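Local coordinates for protein superoxide dismutase (Acidilobus saccharovorans, PDB 4FFK) that catalyses the dismutation of superoxide to molecular oxygen and hydrogen peroxide at an iron centre, at residues A[72-75]-A[76-79]. Numbering follows the deposited sequence.
Sequences DIDV and RAVS
A chi1 of 179° sets CG of Asp74 beside its carbonyl carbon and carries the carboxylate forward to the amide of Ala77 at the helix start, while Ser79, its OG beside its own N (chi1 -62°), turns its hydroxyl to the carbonyl of Val75. Asp74 OD1 accepts from Ala77 N at 3.0 Å, the N-H arriving from above the carboxylate plane, and CB of Ala77 packs 3.3 Å from Asp74 CG. A water donates to Asp74 OD1 and accepts from Arg76 N, so the carboxylate serves one amide directly and a second through solvent. The first i to i+4 bond runs almost straight from Val78 N to Asp74 O, 2.9 Å. One residue on, Val75 O takes two donors from opposite faces of its plane, Ser79 N and Ser79 OG; Ser79 OG lies 2.6 Å from Val75 O. Ile73 CG1 meets Val78 CG2 at 3.6 Å, the side chains crossing at about a right angle; both also touch helix 37-66. Arg76 NH1 hydrogen-bonds Asn137 O of a second subunit, and NH2 forms a salt bridge with Asp81 of a third. This is an aspartate N-cap, opening the second long helix of the alpha-hairpin domain in iron/manganese superoxide dismutases.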
loop_
_atom_site.group_PDB
_atom_site.type_symbol
_atom_site.label_atom_id
_atom_site.label_comp_id
_atom_site.label_asym_id
_atom_site.label_seq_id
_atom_site.Cartn_x
_atom_site.Cartn_y
_atom_site.Cartn_z
ATOM N N ASP A 72 6.286 -0.547 -26.255
ATOM C CA ASP A 72 6.667 -0.531 -24.865
ATOM C C ASP A 72 5.471 -0.877 -23.975
ATOM O O ASP A 72 4.308 -0.725 -24.342
ATOM C CB ASP A 72 7.308 0.814 -24.483
ATOM C CG ASP A 72 8.623 1.068 -25.242
ATOM O OD1 ASP A 72 9.411 0.088 -25.464
ATOM O OD2 ASP A 72 8.868 2.244 -25.594
ATOM N N ILE A 73 5.784 -1.409 -22.813
ATOM C CA ILE A 73 4.740 -1.689 -21.831
ATOM C C ILE A 73 5.264 -1.106 -20.535
ATOM O O ILE A 73 6.480 -1.118 -20.274
ATOM C CB ILE A 73 4.568 -3.196 -21.673
ATOM C CG1 ILE A 73 3.354 -3.531 -20.787
ATOM C CG2 ILE A 73 5.835 -3.875 -21.131
ATOM C CD1 ILE A 73 3.107 -5.014 -20.785
ATOM N N ASP A 74 4.336 -0.633 -19.713
ATOM C CA ASP A 74 4.676 -0.190 -18.362
ATOM C C ASP A 74 4.517 -1.417 -17.540
ATOM O O ASP A 74 3.385 -1.822 -17.179
ATOM C CB ASP A 74 3.690 0.899 -18.016
ATOM C CG ASP A 74 3.861 1.478 -16.634
ATOM O OD1 ASP A 74 4.551 0.886 -15.786
ATOM O OD2 ASP A 74 3.267 2.566 -16.443
ATOM N N VAL A 75 5.633 -2.085 -17.266
ATOM C CA VAL A 75 5.557 -3.403 -16.664
ATOM C C VAL A 75 5.013 -3.258 -15.226
ATOM O O VAL A 75 4.352 -4.145 -14.742
ATOM C CB VAL A 75 6.914 -4.106 -16.635
ATOM C CG1 VAL A 75 8.008 -3.225 -15.957
ATOM C CG2 VAL A 75 6.844 -5.449 -16.009
ATOM N N ARG A 76 5.382 -2.157 -14.588
ATOM C CA ARG A 76 4.910 -1.962 -13.192
ATOM C C ARG A 76 3.378 -1.842 -13.233
ATOM O O ARG A 76 2.635 -2.457 -12.424
ATOM C CB ARG A 76 5.501 -0.708 -12.604
ATOM C CG ARG A 76 4.919 -0.454 -11.204
ATOM C CD ARG A 76 5.837 0.494 -10.490
ATOM N NE ARG A 76 5.864 1.749 -11.193
ATOM C CZ ARG A 76 6.993 2.392 -11.550
ATOM N NH1 ARG A 76 8.185 1.901 -11.309
ATOM N NH2 ARG A 76 6.875 3.558 -12.178
ATOM N N ALA A 77 2.887 -1.030 -14.160
ATOM C CA ALA A 77 1.452 -0.746 -14.167
ATOM C C ALA A 77 0.703 -2.004 -14.516
ATOM O O ALA A 77 -0.303 -2.297 -13.902
ATOM C CB ALA A 77 1.092 0.377 -15.163
ATOM N N VAL A 78 1.175 -2.747 -15.512
ATOM C CA VAL A 78 0.494 -3.995 -15.917
ATOM C C VAL A 78 0.559 -5.078 -14.838
ATOM O O VAL A 78 -0.396 -5.748 -14.603
ATOM C CB VAL A 78 1.028 -4.489 -17.238
ATOM C CG1 VAL A 78 0.226 -5.694 -17.713
ATOM C CG2 VAL A 78 0.822 -3.341 -18.214
ATOM N N SER A 79 1.686 -5.161 -14.145
ATOM C CA SER A 79 1.832 -6.056 -13.029
ATOM C C SER A 79 0.782 -5.701 -11.960
ATOM O O SER A 79 0.083 -6.607 -11.464
ATOM C CB SER A 79 3.225 -5.934 -12.426
ATOM O OG SER A 79 4.198 -6.302 -13.390
HETATM O O HOH W 1 7.312 0.081 -15.324
#